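Local coordinates for dally-like protein (PDB 3ODN) that probably serves as a cell-surface heparan sulfate proteoglycan of the glypican family, its core containing a region important for Hedgehog signalling, at residues 63-68 / 427-432; 150-155 / 159-164. The protein carries 2 engineered substitutions. All blocks are in the same frame, centred on the assembly; numbering follows the deposited sequence.

Contact 1: residues 63-68 / 427-432; sequences EGHTKD and CSNEDI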
ATOM      1  N   GLU A  63     -21.415 -19.979  -1.661  1.00116.54           N
ATOM      2  CA  GLU A  63     -20.055 -20.215  -1.146  1.00116.56           C
ATOM      3  C   GLU A  63     -19.032 -20.308  -2.299  1.00118.38           C
ATOM      4  O   GLU A  63     -17.904 -19.827  -2.162  1.00114.54           O
ATOM      5  CB  GLU A  63     -20.000 -21.482  -0.253  1.00123.96           C
ATOM      6  CG  GLU A  63     -20.590 -21.300   1.143  1.00134.85           C
ATOM      7  CD  GLU A  63     -19.941 -22.128   2.240  1.00152.69           C
ATOM      8  OE1 GLU A  63     -19.241 -21.542   3.101  1.00113.09           O
ATOM      9  OE2 GLU A  63     -20.132 -23.367   2.238  1.00152.45           O
ATOM     10  N   GLY A  64     -19.480 -20.878  -3.424  1.00117.20           N
ATOM     11  CA  GLY A  64     -18.713 -21.050  -4.653  1.00116.73           C
ATOM     12  C   GLY A  64     -18.428 -19.744  -5.361  1.00115.97           C
ATOM     13  O   GLY A  64     -17.255 -19.422  -5.592  1.00114.27           O
ATOM     14  N   HIS A  65     -19.501 -18.961  -5.687  1.00109.73           N
ATOM     15  CA  HIS A  65     -19.374 -17.649  -6.346  1.00103.93           C
ATOM     16  C   HIS A  65     -18.511 -16.683  -5.516  1.00101.01           C
ATOM     17  O   HIS A  65     -17.679 -15.993  -6.097  1.00 96.90           O
ATOM     18  CB  HIS A  65     -20.741 -17.014  -6.687  1.00104.16           C
ATOM     19  CG  HIS A  65     -21.423 -17.569  -7.913  1.00111.35           C
ATOM     20  ND1 HIS A  65     -20.849 -17.475  -9.177  1.00113.25           N
ATOM     21  CD2 HIS A  65     -22.646 -18.150  -8.038  1.00116.16           C
ATOM     22  CE1 HIS A  65     -21.721 -18.031 -10.011  1.00115.72           C
ATOM     23  NE2 HIS A  65     -22.822 -18.437  -9.375  1.00117.82           N
ATOM     24  N   THR A  66     -18.680 -16.662  -4.167  1.00 96.40           N
ATOM     25  CA  THR A  66     -17.892 -15.806  -3.265  1.00 92.03           C
ATOM     26  C   THR A  66     -16.415 -16.174  -3.289  1.00 97.13           C
ATOM     27  O   THR A  66     -15.602 -15.301  -3.570  1.00 94.09           O
ATOM     28  CB  THR A  66     -18.452 -15.772  -1.838  1.00 93.43           C
ATOM     29  OG1 THR A  66     -18.518 -17.104  -1.310  1.00101.33           O
ATOM     30  CG2 THR A  66     -19.799 -15.060  -1.751  1.00 81.78           C
ATOM     31  N   LYS A  67     -16.067 -17.462  -3.072  1.00 98.08           N
ATOM     32  CA  LYS A  67     -14.690 -17.959  -3.105  1.00 98.55           C
ATOM     33  C   LYS A  67     -13.995 -17.606  -4.425  1.00102.60           C
ATOM     34  O   LYS A  67     -12.793 -17.334  -4.418  1.00100.74           O
ATOM     35  CB  LYS A  67     -14.676 -19.474  -2.897  1.00107.08           C
ATOM     36  CG  LYS A  67     -13.369 -20.045  -2.354  1.00120.58           C
ATOM     37  CD  LYS A  67     -13.563 -21.498  -1.923  1.00135.55           C
ATOM     38  CE  LYS A  67     -12.335 -22.141  -1.321  1.00143.29           C
ATOM     39  NZ  LYS A  67     -12.598 -23.560  -0.949  1.00156.39           N
ATOM     40  N   ASP A  68     -14.754 -17.585  -5.544  1.00100.82           N
ATOM     41  CA  ASP A  68     -14.263 -17.269  -6.890  1.00100.23           C
ATOM     42  C   ASP A  68     -13.843 -15.810  -7.007  1.00 99.13           C
ATOM     43  O   ASP A  68     -12.728 -15.528  -7.446  1.00 98.97           O
ATOM     44  CB  ASP A  68     -15.333 -17.607  -7.941  1.00105.62           C
ATOM     45  CG  ASP A  68     -14.917 -17.351  -9.377  1.00122.26           C
ATOM     46  OD1 ASP A  68     -14.419 -18.296 -10.029  1.00128.24           O
ATOM     47  OD2 ASP A  68     -15.139 -16.221  -9.868  1.00125.78           O
ATOM     48  N   CYS A 427     -26.997 -12.033  -7.371  1.00 68.21           N
ATOM     49  CA  CYS A 427     -28.377 -11.986  -7.875  1.00 68.40           C
ATOM     50  C   CYS A 427     -28.548 -11.798  -9.378  1.00 71.84           C
ATOM     51  O   CYS A 427     -29.565 -12.216  -9.924  1.00 73.56           O
ATOM     52  CB  CYS A 427     -29.214 -10.981  -7.084  1.00 66.83           C
ATOM     53  SG  CYS A 427     -29.298 -11.325  -5.308  1.00 72.61           S
ATOM     54  N   SER A 428     -27.589 -11.129 -10.026  1.00 66.59           N
ATOM     55  CA  SER A 428     -27.583 -10.800 -11.453  1.00 64.78           C
ATOM     56  C   SER A 428     -27.151 -11.961 -12.353  1.00 72.78           C
ATOM     57  O   SER A 428     -27.405 -11.922 -13.560  1.00 73.33           O
ATOM     58  CB  SER A 428     -26.665  -9.608 -11.690  1.00 62.89           C
ATOM     59  OG  SER A 428     -25.321  -9.945 -11.384  1.00 71.74           O
ATOM     60  N   ASN A 429     -26.478 -12.970 -11.768  1.00 72.07           N
ATOM     61  CA  ASN A 429     -25.946 -14.150 -12.440  1.00 75.75           C
ATOM     62  C   ASN A 429     -27.002 -15.103 -13.002  1.00 84.68           C
ATOM     63  O   ASN A 429     -28.027 -15.326 -12.358  1.00 83.84           O
ATOM     64  CB  ASN A 429     -25.016 -14.908 -11.502  1.00 77.69           C
ATOM     65  CG  ASN A 429     -23.827 -15.449 -12.232  1.00102.72           C
ATOM     66  OD1 ASN A 429     -22.875 -14.714 -12.521  1.00 96.99           O
ATOM     67  ND2 ASN A 429     -23.898 -16.719 -12.625  1.00 96.51           N
ATOM     68  N   GLU A 430     -26.695 -15.725 -14.173  1.00 86.01           N
ATOM     69  CA  GLU A 430     -27.521 -16.709 -14.909  1.00 90.28           C
ATOM     70  C   GLU A 430     -28.015 -17.850 -13.995  1.00 97.73           C
ATOM     71  O   GLU A 430     -29.059 -18.453 -14.250  1.00100.04           O
ATOM     72  CB  GLU A 430     -26.739 -17.287 -16.115  1.00 94.95           C
ATOM     73  CG  GLU A 430     -26.255 -16.239 -17.114  1.00106.39           C
ATOM     74  CD  GLU A 430     -25.152 -16.675 -18.062  1.00125.86           C
ATOM     75  OE1 GLU A 430     -25.467 -16.996 -19.231  1.00115.20           O
ATOM     76  OE2 GLU A 430     -23.967 -16.655 -17.650  1.00112.81           O
ATOM     77  N   ASP A 431     -27.253 -18.103 -12.920  1.00 94.66           N
ATOM     78  CA  ASP A 431     -27.488 -19.063 -11.850  1.00 97.34           C
ATOM     79  C   ASP A 431     -28.821 -18.749 -11.137  1.00 98.85           C
ATOM     80  O   ASP A 431     -29.706 -19.587 -11.162  1.00102.59           O
ATOM     81  CB  ASP A 431     -26.270 -19.018 -10.891  1.00 98.82           C
ATOM     82  CG  ASP A 431     -26.356 -19.780  -9.577  1.00110.24           C
ATOM     83  OD1 ASP A 431     -27.192 -20.698  -9.473  1.00111.24           O
ATOM     84  OD2 ASP A 431     -25.552 -19.475  -8.664  1.00119.15           O
ATOM     85  N   ILE A 432     -28.974 -17.540 -10.553  1.00 90.83           N
ATOM     86  CA  ILE A 432     -30.186 -17.083  -9.842  1.00 88.70           C
ATOM     87  C   ILE A 432     -31.142 -16.388 -10.816  1.00 88.76           C
ATOM     88  O   ILE A 432     -32.336 -16.683 -10.803  1.00 90.29           O
ATOM     89  CB  ILE A 432     -29.851 -16.175  -8.606  1.00 88.99           C
ATOM     90  CG1 ILE A 432     -29.033 -16.926  -7.531  1.00 92.05           C
ATOM     91  CG2 ILE A 432     -31.107 -15.566  -7.978  1.00 87.88           C
ATOM     92  CD1 ILE A 432     -27.517 -16.846  -7.678  1.00100.92           C
TER
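The imidazole of His65 reaches from helix 48-106 and meets Asp431 and Asn429 at its outer end, on the turn that follows helix 422-428. This is a tertiary contact at the surface of the all-helical glypican core, joining its longest helix to a segment 359 residues further along the chain. Only 116 Å² is buried, His65 giving just over half. With CG anti to its own carbonyl carbon (chi1 -78°), His65 projects off the helix and presents its NE2 and CE1 corner. NE2 donates to Asp431 OD2 at 3.0 Å, but the N-H...O angle of 125° makes the bond weak. The oxygen lies near the ring plane but is shifted toward His65 CD2, which is 3.3 Å from Asp431 OD2. The imidazole and the carboxylate pass alongside each other, pointing opposite ways, with their planes turned by a moderate angle. A carboxylate in this position could favour the protonated imidazole. Asn429 points back toward the histidine, its amide turned 57° from the ring and meeting it obliquely. Behind the turn, Cys427 is tied to helix 245-255 by its disulfide to Cys248 and by side-chain contacts with Val249 and Ile252, while its backbone hydrogen bonds with Ser434 close the local turn. Within the turn, Ile432 N makes a weak bond to Asn429 O at 3.0 Å. On the amide side of the imidazole, the closest approach is Asn429 ND2 to His65 CE1, at 3.6 Å.

Contact 2: residues 150-155 / 159-164; sequences KMFTVL and YTFDEN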
ATOM      1  N   LYS A 150      35.590  13.753   5.743  1.00 62.25           N
ATOM      2  CA  LYS A 150      36.477  13.237   4.701  1.00 60.40           C
ATOM      3  C   LYS A 150      36.895  14.367   3.771  1.00 64.10           C
ATOM      4  O   LYS A 150      38.076  14.503   3.469  1.00 65.11           O
ATOM      5  CB  LYS A 150      35.772  12.149   3.865  1.00 59.95           C
ATOM      6  CG  LYS A 150      35.461  10.855   4.599  1.00 73.54           C
ATOM      7  CD  LYS A 150      36.678  10.022   4.960  1.00 80.66           C
ATOM      8  CE  LYS A 150      36.257   8.630   5.351  1.00 87.70           C
ATOM      9  NZ  LYS A 150      35.683   7.889   4.197  1.00 92.69           N
ATOM     10  N   MET A 151      35.922  15.169   3.322  1.00 59.44           N
ATOM     11  CA  MET A 151      36.143  16.277   2.397  1.00 60.24           C
ATOM     12  C   MET A 151      36.899  17.446   3.003  1.00 65.43           C
ATOM     13  O   MET A 151      37.659  18.089   2.280  1.00 66.70           O
ATOM     14  CB  MET A 151      34.828  16.742   1.772  1.00 62.27           C
ATOM     15  CG  MET A 151      34.334  15.830   0.685  1.00 63.91           C
ATOM     16  SD  MET A 151      32.814  16.442  -0.041  1.00 68.03           S
ATOM     17  CE  MET A 151      33.467  17.846  -0.988  1.00 68.71           C
ATOM     18  N   PHE A 152      36.703  17.727   4.314  1.00 62.18           N
ATOM     19  CA  PHE A 152      37.424  18.811   4.974  1.00 64.77           C
ATOM     20  C   PHE A 152      38.905  18.438   5.014  1.00 71.08           C
ATOM     21  O   PHE A 152      39.745  19.239   4.594  1.00 72.72           O
ATOM     22  CB  PHE A 152      36.868  19.109   6.384  1.00 67.53           C
ATOM     23  CG  PHE A 152      37.618  20.208   7.109  1.00 72.69           C
ATOM     24  CD1 PHE A 152      38.663  19.906   7.977  1.00 75.87           C
ATOM     25  CD2 PHE A 152      37.333  21.548   6.863  1.00 78.17           C
ATOM     26  CE1 PHE A 152      39.397  20.922   8.600  1.00 80.43           C
ATOM     27  CE2 PHE A 152      38.061  22.566   7.498  1.00 84.70           C
ATOM     28  CZ  PHE A 152      39.086  22.245   8.363  1.00 82.93           C
ATOM     29  N   THR A 153      39.209  17.207   5.477  1.00 68.35           N
ATOM     30  CA  THR A 153      40.562  16.667   5.559  1.00 70.10           C
ATOM     31  C   THR A 153      41.264  16.649   4.210  1.00 77.57           C
ATOM     32  O   THR A 153      42.357  17.176   4.127  1.00 80.54           O
ATOM     33  CB  THR A 153      40.607  15.328   6.301  1.00 84.56           C
ATOM     34  OG1 THR A 153      39.465  14.539   5.983  1.00 86.23           O
ATOM     35  CG2 THR A 153      40.675  15.507   7.789  1.00 89.94           C
ATOM     36  N   VAL A 154      40.617  16.115   3.154  1.00 75.06           N
ATOM     37  CA  VAL A 154      41.143  16.054   1.783  1.00 76.15           C
ATOM     38  C   VAL A 154      41.630  17.451   1.306  1.00 84.07           C
ATOM     39  O   VAL A 154      42.780  17.580   0.869  1.00 85.17           O
ATOM     40  CB  VAL A 154      40.109  15.404   0.807  1.00 78.57           C
ATOM     41  CG1 VAL A 154      40.472  15.647  -0.657  1.00 80.38           C
ATOM     42  CG2 VAL A 154      39.969  13.912   1.067  1.00 76.24           C
ATOM     43  N   LEU A 155      40.755  18.481   1.414  1.00 80.58           N
ATOM     44  CA  LEU A 155      41.045  19.864   1.027  1.00 83.63           C
ATOM     45  C   LEU A 155      42.217  20.445   1.836  1.00 90.35           C
ATOM     46  O   LEU A 155      43.105  21.085   1.265  1.00 92.56           O
ATOM     47  CB  LEU A 155      39.789  20.729   1.219  1.00 84.56           C
ATOM     48  CG  LEU A 155      39.946  22.236   1.019  1.00 93.27           C
ATOM     49  CD1 LEU A 155      39.667  22.630  -0.415  1.00 95.69           C
ATOM     50  CD2 LEU A 155      39.044  22.995   1.946  1.00 96.32           C
ATOM     51  N   TYR A 159      47.382  21.035   6.487  1.00 99.84           N
ATOM     52  CA  TYR A 159      47.266  21.026   7.948  1.00 98.98           C
ATOM     53  C   TYR A 159      47.119  19.601   8.502  1.00 99.72           C
ATOM     54  O   TYR A 159      46.791  18.675   7.755  1.00 96.89           O
ATOM     55  CB  TYR A 159      46.082  21.902   8.399  1.00100.99           C
ATOM     56  CG  TYR A 159      46.213  23.363   8.035  1.00105.60           C
ATOM     57  CD1 TYR A 159      45.625  23.871   6.880  1.00108.38           C
ATOM     58  CD2 TYR A 159      46.897  24.250   8.863  1.00109.12           C
ATOM     59  CE1 TYR A 159      45.748  25.217   6.536  1.00113.13           C
ATOM     60  CE2 TYR A 159      47.021  25.599   8.534  1.00113.97           C
ATOM     61  CZ  TYR A 159      46.442  26.080   7.371  1.00122.16           C
ATOM     62  OH  TYR A 159      46.558  27.413   7.052  1.00126.93           O
ATOM     63  N   THR A 160      47.372  19.430   9.810  1.00 96.99           N
ATOM     64  CA  THR A 160      47.246  18.138  10.487  1.00 94.79           C
ATOM     65  C   THR A 160      46.177  18.187  11.584  1.00 97.68           C
ATOM     66  O   THR A 160      46.131  19.142  12.370  1.00 99.03           O
ATOM     67  CB  THR A 160      48.620  17.543  10.866  1.00108.94           C
ATOM     68  OG1 THR A 160      48.451  16.169  11.228  1.00109.99           O
ATOM     69  CG2 THR A 160      49.335  18.318  11.985  1.00110.30           C
ATOM     70  N   PHE A 161      45.283  17.180  11.593  1.00 92.10           N
ATOM     71  CA  PHE A 161      44.157  17.103  12.529  1.00 91.52           C
ATOM     72  C   PHE A 161      44.041  15.746  13.188  1.00 96.85           C
ATOM     73  O   PHE A 161      43.880  14.730  12.507  1.00 93.98           O
ATOM     74  CB  PHE A 161      42.817  17.438  11.847  1.00 91.55           C
ATOM     75  CG  PHE A 161      42.873  18.341  10.643  1.00 92.36           C
ATOM     76  CD1 PHE A 161      42.751  19.718  10.782  1.00 97.11           C
ATOM     77  CD2 PHE A 161      43.027  17.814   9.365  1.00 91.86           C
ATOM     78  CE1 PHE A 161      42.804  20.552   9.665  1.00 99.06           C
ATOM     79  CE2 PHE A 161      43.074  18.647   8.248  1.00 95.34           C
ATOM     80  CZ  PHE A 161      42.957  20.008   8.406  1.00 96.34           C
ATOM     81  N   ASP A 162      44.073  15.749  14.530  1.00 97.37           N
ATOM     82  CA  ASP A 162      43.913  14.570  15.376  1.00 97.44           C
ATOM     83  C   ASP A 162      42.416  14.309  15.614  1.00101.70           C
ATOM     84  O   ASP A 162      41.574  15.026  15.063  1.00101.41           O
ATOM     85  CB  ASP A 162      44.679  14.746  16.710  1.00101.65           C
ATOM     86  CG  ASP A 162      44.305  15.970  17.535  1.00117.46           C
ATOM     87  OD1 ASP A 162      44.253  17.084  16.960  1.00118.80           O
ATOM     88  OD2 ASP A 162      44.140  15.826  18.774  1.00126.06           O
ATOM     89  N   GLU A 163      42.092  13.278  16.417  1.00 98.63           N
ATOM     90  CA  GLU A 163      40.729  12.883  16.772  1.00 98.81           C
ATOM     91  C   GLU A 163      39.944  14.015  17.470  1.00102.76           C
ATOM     92  O   GLU A 163      38.753  14.192  17.192  1.00102.61           O
ATOM     93  CB  GLU A 163      40.748  11.615  17.647  1.00101.11           C
ATOM     94  CG  GLU A 163      39.473  10.783  17.532  1.00118.53           C
ATOM     95  CD  GLU A 163      39.298   9.631  18.507  1.00152.43           C
ATOM     96  OE1 GLU A 163      40.309   8.987  18.875  1.00155.63           O
ATOM     97  OE2 GLU A 163      38.133   9.346  18.871  1.00150.51           O
ATOM     98  N   ASN A 164      40.613  14.770  18.365  1.00 99.06           N
ATOM     99  CA  ASN A 164      40.009  15.882  19.111  1.00100.51           C
ATOM    100  C   ASN A 164      39.629  17.035  18.192  1.00100.52           C
ATOM    101  O   ASN A 164      38.571  17.639  18.396  1.00101.40           O
ATOM    102  CB  ASN A 164      40.925  16.373  20.238  1.00104.72           C
ATOM    103  CG  ASN A 164      41.311  15.307  21.241  1.00136.48           C
ATOM    104  OD1 ASN A 164      40.460  14.702  21.909  1.00130.15           O
ATOM    105  ND2 ASN A 164      42.612  15.078  21.385  1.00131.83           N
TER
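Thr153 OG1 sits beside two carbonyl oxygens of its own helix, Lys150 O at 2.9 Å and Gln149 O, which compete for its single proton, while the methyl CG2 of the same residue is left to pack on Phe161. The hydroxyl is thus turned back onto the last turns of helix 136-155. Thr153 CG2 lies 3.7 Å from Phe161 CD2, coming at the ring on a slant. The same phenylalanine meets a second ring, that of Phe152, at the connection between consecutive helices. Phe152 extends with CG anti to its backbone N (chi1 179°), which carries its CE1 to 3.6 Å from Phe161 CE1 and 3.7 Å from Phe161 CZ. Phe161 CE1 lies near the plane of the Phe152 ring, at its edge, whereas Phe152 CE1 approaches the Phe161 ring at an angle. With centroids 5.3 Å apart and planes at 55°, the two rings meet obliquely. Phe161 therefore bridges both residues, CD2 and CE2 resting on the threonine and CE1 and CZ on the phenylalanine. Just beyond it, Asp162 occupies the N-cap position of helix 163-176, and Asn164 ND2 donates to Asp162 OD2 at 3.1 Å, nearly along the acceptor's C-O axis. Met166 of that helix touches Phe152, Thr153 and Phe161 alike. Phe152 also packs on Thr312, Val315 and Phe316 of helix 308-318 and Phe304 of helix 293-306, while the Cys168-Cys319 disulfide joins helix 163-176 to the residue just after helix 308-318.

In the fold
Contacts 1 and 2 lie on opposite sides of the chain's centre, 74 Å apart between centres and about 55 Å between nearest atoms, and they share no helix. Along the chain the order is nested: residues 63-68 come first, then both segments of contact 2, and finally residues 427-432. Contact 2 is local, folding the chain back between two consecutive helices, 136-155 and 163-176. Contact 1 instead brings together distant parts of the sequence, closing a loop that includes the unmodelled residues 322-397. Both contacts belong to one elongated helical core, which has no strands, and lie toward its two ends.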